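Local coordinates for Non-structural protein 2 (Human respiratory syncytial virus A, PDB 7LDK) that antagonises the host type I interferon response, binding the host sensor RIGI and probably acting together with NS1 to restrain IRF3, at residues 42-47 and 60-65; 33-38 and 68-73; 105-110 and 117-122. All blocks are in the same frame, centred on the assembly; numbering follows the deposited sequence.

In the fold
From the N terminus, the end of helix 24-35 enters contact 2, whose partner, residues 68-73, lies far along helix 55-89. The loop so closed contains contact 1, where helix 38-50 lies against an earlier part of that same long helix; contact 1 is thus nested inside contact 2. Contact 3 follows in series as a beta hairpin, joining strand 103-110 to the short strand 118-119 near the C terminus. The three regions meet: F62 of contact 1 packs on I36 of contact 2 and on I109 of contact 3, and I36 also touches I109. The long helix, the two shorter helices and the sheet thereby share one apolar interior.

Contact 1 of 3, residues 42-47 and 60-65; sequences YLINHE and FTFLVN
I44 reaches helix 55-89 through its longer branch: CG1 lies anti to the carbonyl carbon (chi1 -64°), and a second bend at chi2 carries CD1 to the partner helix, although the CB bond itself is not aimed there. On the other side, F62 has CG anti to its backbone N (chi1 -180°), which sends the ring off along the flank of the interface rather than straight across it. The CD1 methyl of I44 therefore lands on the backbone beside the ring, 3.7 Å from CA of F62. CG1 of I44 approaches CD1 of F62 at 4.2 Å, coming obliquely to the ring. The same I44 methyl is bordered by CG2 of T61, at 4.1 Å. The N65 side chain runs past the isoleucine in the opposite direction, ND2 of N65 lying 3.7 Å from CD1 of I44. T61 and N65 lie one turn apart, so the methyl rests on the stretch of helix surface between them. Farther along, CB of E47 makes a looser approach to CG2 of T61, while its carboxylate leads away to a salt bridge with R51. The hydroxyl of T61 likewise turns back to its own helix, bonding to the backbone O of Q57. The two segments run roughly antiparallel, with axes 10.2 Å apart at closest approach and directions 146° apart. F40 meets the F62 ring edge-to-face. Contact 1 is thus side-chain packing in a helical hairpin: I44 supplies most of the contact, against F62, T61 and N65, and E47 OE1 and T61 OG1 find their partners in R51 and Q57, leaving dispersion and burial of apolar surface to hold the helices together.

Contact 2 of 3, residues 33-38 and 68-73; sequences RDIITH and MKLLHK
I35 points directly into helix 55-89 and spreads its two branches over three residues within about one turn. Its CG2 methyl crosses the K69 side chain obliquely near the root, 3.6 Å from CB of K69. The CD1 methyl goes deeper, to 3.6 Å from CA of L70 and 3.9 Å from the L70 methyl CD1; L70 has CG anti to its backbone N (chi1 -179°), so its isobutyl group leaves along the flank and meets the isoleucine with CB and the methyl CD1. On the remaining side I35 and K73 slide past each other in opposite directions, CG1 of I35 lying 4.0 Å from CE of K73. K73 is extended as far as CD, then bends at chi3 (-84°) and chi4, which swings its ammonium toward D34. NZ of K73 comes 4.1 Å from CB of D34, but OD2 of D34 stays 4.6 Å from NZ of K73, beyond salt-bridge range. K69 behaves differently: its chain is bent at chi2 and chi4 and its amino end leads away, so only the base of the side chain takes part. The isoleucine is the last helical residue of helix 24-35. I36 follows as the centre of an inverse gamma turn, and T37 then caps the start of helix 38-50 through OG1, with weak bonds to the backbone N of R39 and F40. Y66 also packs on I35, and L31 on both L70 and K73, extending the seam along helix 24-35. One buried isoleucine, set against a leucine and the aliphatic parts of two lysines, thus docks the end of the first helix, while the exposed D34 and K73 can add at most a long-range electrostatic attraction at the rim, probably damped by solvent.

Contact 3 of 3, residues 105-110 and 117-122; sequences ECIGIK and IIYKYD
K120 runs back alongside strand 103-110 toward E105. Its CB lies 3.7 Å from the carbonyl O of I107, and CG stays near that oxygen. With CG between the backbone N and the carbonyl carbon (chi1 59°) and the chain extended beyond, CD then approaches the E105 carboxylate, CE passes CG2 of I107 loosely, and NZ ends 3.4 Å from OE2 of E105. This is a weak, long salt bridge, the two side chains crossing at about a right angle; E105 OE1 is bonded to NE2 of H100. At its root, K120 donates its backbone N to I107 O at 2.9 Å, the donor standing well above the carbonyl plane. The same oxygen sits at the edge of the Y119 ring, close to its plane, while CD1 of I107 lies alongside the ring, 3.8 Å from CE1 of Y119. G108 lies opposite Y119 as the non-hydrogen-bonded pair, their CA atoms 4.1 Å apart. Farther on, I109 and I118 form an antiparallel hydrogen-bonded pair: I109 N binds I118 O at 3.0 Å, and I118 N binds I109 O at 2.8 Å. Their side chains share one face of the sheet, packing on T32 and R33 of helix 24-35. CG of K110 meets CG1 of I117, the K110 amino group turning to T115 O. D122, the start of the DLNP motif that probably binds host MAP1B, sits in a 3-10 turn directly after the last strand. Backbone bonds therefore fix the strand pairing, with apolar contact reinforcing it and the lysine-glutamate pair adding a modest tie at one end.

Contact 1 of 3, residues 42-47 and 60-65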
loop_
_atom_site.group_PDB
_atom_site.type_symbol
_atom_site.label_atom_id
_atom_site.label_comp_id
_atom_site.label_asym_id
_atom_site.label_seq_id
_atom_site.Cartn_x
_atom_site.Cartn_y
_atom_site.Cartn_z
ATOM N N TYR A 42 11.251 -1.122 -0.260
ATOM C CA TYR A 42 12.534 -1.744 -0.668
ATOM C C TYR A 42 12.260 -2.998 -1.491
ATOM O O TYR A 42 12.881 -3.147 -2.569
ATOM C CB TYR A 42 13.403 -2.022 0.557
ATOM C CG TYR A 42 13.883 -0.765 1.257
ATOM C CD1 TYR A 42 13.715 0.498 0.676
ATOM C CD2 TYR A 42 14.533 -0.825 2.490
ATOM C CE1 TYR A 42 14.128 1.649 1.315
ATOM C CE2 TYR A 42 14.970 0.324 3.134
ATOM C CZ TYR A 42 14.766 1.561 2.540
ATOM O OH TYR A 42 15.192 2.709 3.143
ATOM N N LEU A 43 11.332 -3.832 -1.025
ATOM C CA LEU A 43 10.993 -5.104 -1.702
ATOM C C LEU A 43 10.343 -4.789 -3.042
ATOM O O LEU A 43 10.719 -5.452 -4.051
ATOM C CB LEU A 43 10.078 -5.961 -0.822
ATOM C CG LEU A 43 10.742 -6.528 0.445
ATOM C CD1 LEU A 43 9.812 -7.499 1.163
ATOM C CD2 LEU A 43 12.110 -7.197 0.182
ATOM N N ILE A 44 9.425 -3.819 -3.062
ATOM C CA ILE A 44 8.659 -3.475 -4.288
ATOM C C ILE A 44 9.656 -2.985 -5.326
ATOM O O ILE A 44 9.574 -3.417 -6.486
ATOM C CB ILE A 44 7.585 -2.405 -4.008
ATOM C CG1 ILE A 44 6.520 -2.900 -3.036
ATOM C CG2 ILE A 44 6.944 -1.917 -5.308
ATOM C CD1 ILE A 44 5.797 -4.118 -3.549
ATOM N N ASN A 45 10.535 -2.077 -4.920
ATOM C CA ASN A 45 11.494 -1.440 -5.850
ATOM C C ASN A 45 12.390 -2.514 -6.449
ATOM O O ASN A 45 12.636 -2.445 -7.668
ATOM C CB ASN A 45 12.288 -0.336 -5.167
ATOM C CG ASN A 45 11.431 0.877 -4.957
ATOM O OD1 ASN A 45 10.365 0.973 -5.564
ATOM N ND2 ASN A 45 11.898 1.781 -4.116
ATOM N N HIS A 46 12.813 -3.480 -5.632
ATOM C CA HIS A 46 13.623 -4.629 -6.100
ATOM C C HIS A 46 12.874 -5.396 -7.201
ATOM O O HIS A 46 13.439 -5.463 -8.311
ATOM C CB HIS A 46 14.022 -5.504 -4.916
ATOM C CG HIS A 46 15.075 -6.498 -5.255
ATOM N ND1 HIS A 46 16.392 -6.145 -5.481
ATOM C CD2 HIS A 46 15.011 -7.829 -5.392
ATOM C CE1 HIS A 46 17.094 -7.215 -5.749
ATOM N NE2 HIS A 46 16.275 -8.261 -5.688
ATOM N N GLU A 47 11.650 -5.892 -6.928
ATOM C CA GLU A 47 10.850 -6.665 -7.915
ATOM C C GLU A 47 10.673 -5.844 -9.190
ATOM O O GLU A 47 10.686 -6.426 -10.261
ATOM C CB GLU A 47 9.463 -7.069 -7.396
ATOM C CG GLU A 47 9.453 -8.013 -6.186
ATOM C CD GLU A 47 10.587 -9.049 -6.103
ATOM O OE1 GLU A 47 10.811 -9.789 -7.129
ATOM O OE2 GLU A 47 11.291 -9.117 -5.017
ATOM N N PHE A 60 -0.046 -4.309 -9.081
ATOM C CA PHE A 60 -0.548 -5.632 -8.661
ATOM C C PHE A 60 0.366 -6.163 -7.547
ATOM O O PHE A 60 -0.129 -6.512 -6.453
ATOM C CB PHE A 60 -0.621 -6.550 -9.876
ATOM C CG PHE A 60 -1.154 -7.915 -9.562
ATOM C CD1 PHE A 60 -2.514 -8.163 -9.597
ATOM C CD2 PHE A 60 -0.299 -8.961 -9.253
ATOM C CE1 PHE A 60 -3.011 -9.430 -9.344
ATOM C CE2 PHE A 60 -0.801 -10.226 -8.981
ATOM C CZ PHE A 60 -2.158 -10.457 -9.024
ATOM N N THR A 61 1.670 -6.204 -7.814
ATOM C CA THR A 61 2.700 -6.677 -6.859
ATOM C C THR A 61 2.589 -5.883 -5.560
ATOM O O THR A 61 2.667 -6.477 -4.488
ATOM C CB THR A 61 4.098 -6.549 -7.456
ATOM O OG1 THR A 61 4.079 -7.425 -8.572
ATOM C CG2 THR A 61 5.189 -6.938 -6.491
ATOM N N PHE A 62 2.409 -4.571 -5.665
ATOM C CA PHE A 62 2.235 -3.672 -4.505
ATOM C C PHE A 62 1.043 -4.157 -3.678
ATOM O O PHE A 62 1.189 -4.316 -2.482
ATOM C CB PHE A 62 2.080 -2.224 -4.971
ATOM C CG PHE A 62 1.909 -1.267 -3.824
ATOM C CD1 PHE A 62 3.005 -0.677 -3.237
ATOM C CD2 PHE A 62 0.656 -0.990 -3.297
ATOM C CE1 PHE A 62 2.852 0.203 -2.180
ATOM C CE2 PHE A 62 0.509 -0.129 -2.220
ATOM C CZ PHE A 62 1.606 0.473 -1.674
ATOM N N LEU A 63 -0.112 -4.379 -4.295
ATOM C CA LEU A 63 -1.338 -4.714 -3.537
ATOM C C LEU A 63 -1.277 -6.149 -3.030
ATOM O O LEU A 63 -1.735 -6.357 -1.892
ATOM C CB LEU A 63 -2.567 -4.516 -4.417
ATOM C CG LEU A 63 -2.799 -3.061 -4.802
ATOM C CD1 LEU A 63 -4.024 -2.963 -5.699
ATOM C CD2 LEU A 63 -2.946 -2.165 -3.569
ATOM N N VAL A 64 -0.738 -7.091 -3.804
ATOM C CA VAL A 64 -0.569 -8.481 -3.311
ATOM C C VAL A 64 0.181 -8.419 -1.972
ATOM O O VAL A 64 -0.285 -9.018 -1.003
ATOM C CB VAL A 64 0.150 -9.385 -4.335
ATOM C CG1 VAL A 64 0.631 -10.683 -3.699
ATOM C CG2 VAL A 64 -0.726 -9.701 -5.533
ATOM N N ASN A 65 1.294 -7.701 -1.904
ATOM C CA ASN A 65 2.159 -7.660 -0.698
ATOM C C ASN A 65 1.425 -6.912 0.418
ATOM O O ASN A 65 1.510 -7.360 1.560
ATOM C CB ASN A 65 3.532 -7.077 -1.003
ATOM C CG ASN A 65 4.311 -7.908 -1.994
ATOM O OD1 ASN A 65 3.803 -8.820 -2.607
ATOM N ND2 ASN A 65 5.562 -7.598 -2.195
#

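Contact 2 of 3, residues 33-38 and 68-73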
loop_
_atom_site.group_PDB
_atom_site.type_symbol
_atom_site.label_atom_id
_atom_site.label_comp_id
_atom_site.label_asym_id
_atom_site.label_seq_id
_atom_site.Cartn_x
_atom_site.Cartn_y
_atom_site.Cartn_z
ATOM N N ARG A 33 0.008 2.618 7.745
ATOM C CA ARG A 33 1.268 3.287 8.145
ATOM C C ARG A 33 2.213 2.266 8.795
ATOM O O ARG A 33 3.426 2.391 8.594
ATOM C CB ARG A 33 0.932 4.491 9.028
ATOM C CG ARG A 33 0.068 5.536 8.329
ATOM C CD ARG A 33 0.522 6.965 8.570
ATOM N NE ARG A 33 1.874 7.164 8.055
ATOM C CZ ARG A 33 2.617 8.246 8.251
ATOM N NH1 ARG A 33 3.832 8.294 7.729
ATOM N NH2 ARG A 33 2.153 9.265 8.960
ATOM N N ASP A 34 1.672 1.289 9.525
ATOM C CA ASP A 34 2.428 0.173 10.158
ATOM C C ASP A 34 2.958 -0.805 9.107
ATOM O O ASP A 34 4.093 -1.264 9.245
ATOM C CB ASP A 34 1.558 -0.603 11.153
ATOM C CG ASP A 34 1.228 0.155 12.442
ATOM O OD1 ASP A 34 1.980 1.119 12.783
ATOM O OD2 ASP A 34 0.228 -0.232 13.124
ATOM N N ILE A 35 2.149 -1.130 8.105
ATOM C CA ILE A 35 2.495 -2.136 7.063
ATOM C C ILE A 35 3.473 -1.539 6.048
ATOM O O ILE A 35 4.462 -2.198 5.742
ATOM C CB ILE A 35 1.224 -2.666 6.382
ATOM C CG1 ILE A 35 0.397 -3.510 7.355
ATOM C CG2 ILE A 35 1.581 -3.446 5.125
ATOM C CD1 ILE A 35 -0.987 -3.809 6.860
ATOM N N ILE A 36 3.187 -0.357 5.509
ATOM C CA ILE A 36 3.993 0.207 4.394
ATOM C C ILE A 36 5.149 1.005 4.986
ATOM O O ILE A 36 5.063 2.229 5.119
ATOM C CB ILE A 36 3.132 0.964 3.376
ATOM C CG1 ILE A 36 2.078 0.025 2.784
ATOM C CG2 ILE A 36 4.014 1.561 2.295
ATOM C CD1 ILE A 36 1.219 0.634 1.738
ATOM N N THR A 37 6.217 0.283 5.290
ATOM C CA THR A 37 7.475 0.819 5.837
ATOM C C THR A 37 8.455 0.994 4.681
ATOM O O THR A 37 8.158 0.557 3.570
ATOM C CB THR A 37 8.030 -0.121 6.906
ATOM O OG1 THR A 37 8.293 -1.350 6.226
ATOM C CG2 THR A 37 7.089 -0.304 8.071
ATOM N N HIS A 38 9.591 1.628 4.943
ATOM C CA HIS A 38 10.762 1.617 4.045
ATOM C C HIS A 38 10.989 0.192 3.560
ATOM O O HIS A 38 11.173 0.069 2.347
ATOM C CB HIS A 38 11.958 2.201 4.776
ATOM C CG HIS A 38 12.053 3.689 4.706
ATOM N ND1 HIS A 38 12.740 4.340 3.677
ATOM C CD2 HIS A 38 11.604 4.654 5.535
ATOM C CE1 HIS A 38 12.690 5.635 3.868
ATOM N NE2 HIS A 38 11.999 5.852 5.004
ATOM N N MET A 68 -1.380 -9.293 1.871
ATOM C CA MET A 68 -0.778 -10.386 2.677
ATOM C C MET A 68 -0.391 -9.830 4.055
ATOM O O MET A 68 -0.731 -10.454 5.063
ATOM C CB MET A 68 0.489 -10.959 2.045
ATOM C CG MET A 68 0.297 -11.564 0.682
ATOM S SD MET A 68 -0.215 -13.283 0.706
ATOM C CE MET A 68 1.198 -14.039 1.519
ATOM N N LYS A 69 0.329 -8.715 4.103
ATOM C CA LYS A 69 0.821 -8.164 5.382
ATOM C C LYS A 69 -0.381 -7.765 6.236
ATOM O O LYS A 69 -0.303 -7.930 7.465
ATOM C CB LYS A 69 1.804 -7.029 5.115
ATOM C CG LYS A 69 3.136 -7.513 4.548
ATOM C CD LYS A 69 4.120 -7.952 5.644
ATOM C CE LYS A 69 5.183 -8.943 5.203
ATOM N NZ LYS A 69 4.738 -10.347 5.421
ATOM N N LEU A 70 -1.461 -7.303 5.610
ATOM C CA LEU A 70 -2.700 -6.917 6.318
ATOM C C LEU A 70 -3.317 -8.171 6.944
ATOM O O LEU A 70 -3.585 -8.186 8.175
ATOM C CB LEU A 70 -3.665 -6.259 5.336
ATOM C CG LEU A 70 -4.983 -5.784 5.949
ATOM C CD1 LEU A 70 -4.743 -4.831 7.102
ATOM C CD2 LEU A 70 -5.870 -5.124 4.926
ATOM N N LEU A 71 -3.553 -9.179 6.113
ATOM C CA LEU A 71 -4.163 -10.452 6.533
ATOM C C LEU A 71 -3.344 -11.038 7.686
ATOM O O LEU A 71 -3.948 -11.381 8.712
ATOM C CB LEU A 71 -4.176 -11.354 5.300
ATOM C CG LEU A 71 -4.708 -12.768 5.469
ATOM C CD1 LEU A 71 -6.008 -12.804 6.285
ATOM C CD2 LEU A 71 -4.872 -13.381 4.084
ATOM N N HIS A 72 -2.021 -11.112 7.548
ATOM C CA HIS A 72 -1.115 -11.640 8.604
ATOM C C HIS A 72 -1.293 -10.837 9.893
ATOM O O HIS A 72 -1.003 -11.371 10.932
ATOM C CB HIS A 72 0.372 -11.596 8.197
ATOM C CG HIS A 72 0.817 -12.480 7.074
ATOM N ND1 HIS A 72 1.794 -12.052 6.166
ATOM C CD2 HIS A 72 0.509 -13.765 6.745
ATOM C CE1 HIS A 72 2.023 -13.019 5.296
ATOM N NE2 HIS A 72 1.241 -14.081 5.625
ATOM N N LYS A 73 -1.743 -9.590 9.832
ATOM C CA LYS A 73 -1.735 -8.692 11.012
ATOM C C LYS A 73 -3.074 -8.755 11.756
ATOM O O LYS A 73 -3.040 -8.717 13.000
ATOM C CB LYS A 73 -1.399 -7.271 10.554
ATOM C CG LYS A 73 -1.147 -6.274 11.679
ATOM C CD LYS A 73 -0.571 -4.964 11.195
ATOM C CE LYS A 73 0.941 -5.013 11.038
ATOM N NZ LYS A 73 1.645 -4.515 12.257
#

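Contact 3 of 3, residues 105-110 and 117-122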
loop_
_atom_site.group_PDB
_atom_site.type_symbol
_atom_site.label_atom_id
_atom_site.label_comp_id
_atom_site.label_asym_id
_atom_site.label_seq_id
_atom_site.Cartn_x
_atom_site.Cartn_y
_atom_site.Cartn_z
ATOM N N GLU A 105 10.151 3.062 -9.893
ATOM C CA GLU A 105 10.487 3.241 -8.465
ATOM C C GLU A 105 9.212 3.697 -7.754
ATOM O O GLU A 105 8.585 4.626 -8.252
ATOM C CB GLU A 105 11.589 4.277 -8.292
ATOM C CG GLU A 105 12.116 4.295 -6.865
ATOM C CD GLU A 105 12.806 5.554 -6.366
ATOM O OE1 GLU A 105 13.113 6.466 -7.214
ATOM O OE2 GLU A 105 13.002 5.624 -5.116
ATOM N N CYS A 106 8.835 3.052 -6.654
ATOM C CA CYS A 106 7.738 3.504 -5.779
ATOM C C CYS A 106 8.319 4.511 -4.800
ATOM O O CYS A 106 9.267 4.159 -4.101
ATOM C CB CYS A 106 7.094 2.348 -5.036
ATOM S SG CYS A 106 5.652 2.874 -4.070
ATOM N N ILE A 107 7.781 5.732 -4.788
ATOM C CA ILE A 107 8.325 6.889 -4.030
ATOM C C ILE A 107 7.343 7.326 -2.958
ATOM O O ILE A 107 7.654 8.298 -2.270
ATOM C CB ILE A 107 8.637 8.046 -4.974
ATOM C CG1 ILE A 107 7.405 8.470 -5.763
ATOM C CG2 ILE A 107 9.795 7.654 -5.861
ATOM C CD1 ILE A 107 7.350 9.931 -5.988
ATOM N N GLY A 108 6.224 6.624 -2.836
ATOM C CA GLY A 108 5.265 6.841 -1.743
ATOM C C GLY A 108 3.910 6.223 -2.059
ATOM O O GLY A 108 3.797 5.430 -3.035
ATOM N N ILE A 109 2.914 6.593 -1.247
ATOM C CA ILE A 109 1.530 6.050 -1.307
ATOM C C ILE A 109 0.529 7.184 -1.116
ATOM O O ILE A 109 0.865 8.113 -0.381
ATOM C CB ILE A 109 1.345 4.958 -0.239
ATOM C CG1 ILE A 109 1.532 5.509 1.177
ATOM C CG2 ILE A 109 2.286 3.797 -0.498
ATOM C CD1 ILE A 109 1.498 4.455 2.241
ATOM N N LYS A 110 -0.626 7.085 -1.767
ATOM C CA LYS A 110 -1.899 7.697 -1.319
ATOM C C LYS A 110 -2.550 6.732 -0.333
ATOM O O LYS A 110 -3.046 5.694 -0.754
ATOM C CB LYS A 110 -2.866 7.869 -2.486
ATOM C CG LYS A 110 -2.606 9.042 -3.374
ATOM C CD LYS A 110 -3.799 9.354 -4.195
ATOM C CE LYS A 110 -4.957 9.903 -3.391
ATOM N NZ LYS A 110 -4.661 11.262 -2.896
ATOM N N ILE A 117 -0.771 12.320 -0.528
ATOM C CA ILE A 117 0.376 11.401 -0.701
ATOM C C ILE A 117 1.344 11.537 0.474
ATOM O O ILE A 117 1.578 12.664 0.910
ATOM C CB ILE A 117 1.093 11.725 -2.019
ATOM C CG1 ILE A 117 0.201 11.465 -3.236
ATOM C CG2 ILE A 117 2.451 10.999 -2.099
ATOM C CD1 ILE A 117 0.815 11.964 -4.534
ATOM N N ILE A 118 1.909 10.411 0.914
ATOM C CA ILE A 118 3.101 10.319 1.804
ATOM C C ILE A 118 4.289 9.821 0.976
ATOM O O ILE A 118 4.188 8.715 0.407
ATOM C CB ILE A 118 2.836 9.366 2.991
ATOM C CG1 ILE A 118 1.535 9.729 3.709
ATOM C CG2 ILE A 118 4.034 9.325 3.952
ATOM C CD1 ILE A 118 1.054 8.667 4.654
ATOM N N TYR A 119 5.386 10.574 0.971
ATOM C CA TYR A 119 6.624 10.193 0.252
ATOM C C TYR A 119 7.470 9.287 1.149
ATOM O O TYR A 119 7.345 9.365 2.350
ATOM C CB TYR A 119 7.342 11.437 -0.285
ATOM C CG TYR A 119 6.532 12.115 -1.357
ATOM C CD1 TYR A 119 6.175 11.419 -2.487
ATOM C CD2 TYR A 119 6.048 13.393 -1.227
ATOM C CE1 TYR A 119 5.390 11.970 -3.480
ATOM C CE2 TYR A 119 5.254 13.963 -2.214
ATOM C CZ TYR A 119 4.912 13.248 -3.346
ATOM O OH TYR A 119 4.076 13.716 -4.321
ATOM N N LYS A 120 8.251 8.405 0.516
ATOM C CA LYS A 120 9.259 7.479 1.089
ATOM C C LYS A 120 9.978 8.137 2.271
ATOM O O LYS A 120 10.082 7.471 3.313
ATOM C CB LYS A 120 10.270 7.086 0.001
ATOM C CG LYS A 120 11.055 8.250 -0.644
ATOM C CD LYS A 120 11.935 7.828 -1.810
ATOM C CE LYS A 120 12.509 8.978 -2.611
ATOM N NZ LYS A 120 13.635 8.522 -3.477
ATOM N N TYR A 121 10.445 9.389 2.125
ATOM C CA TYR A 121 11.252 10.067 3.176
ATOM C C TYR A 121 10.459 10.177 4.488
ATOM O O TYR A 121 11.094 10.452 5.508
ATOM C CB TYR A 121 11.817 11.440 2.776
ATOM C CG TYR A 121 10.931 12.468 2.102
ATOM C CD1 TYR A 121 9.856 13.096 2.718
ATOM C CD2 TYR A 121 11.274 12.931 0.837
ATOM C CE1 TYR A 121 9.091 14.053 2.056
ATOM C CE2 TYR A 121 10.552 13.914 0.180
ATOM C CZ TYR A 121 9.432 14.456 0.771
ATOM O OH TYR A 121 8.762 15.402 0.040
ATOM N N ASP A 122 9.140 9.954 4.477
ATOM C CA ASP A 122 8.228 10.220 5.620
ATOM C C ASP A 122 7.579 8.916 6.099
ATOM O O ASP A 122 6.720 8.993 7.000
ATOM C CB ASP A 122 7.169 11.256 5.214
ATOM C CG ASP A 122 7.460 12.685 5.659
ATOM O OD1 ASP A 122 8.632 13.037 5.908
ATOM O OD2 ASP A 122 6.486 13.413 5.856
#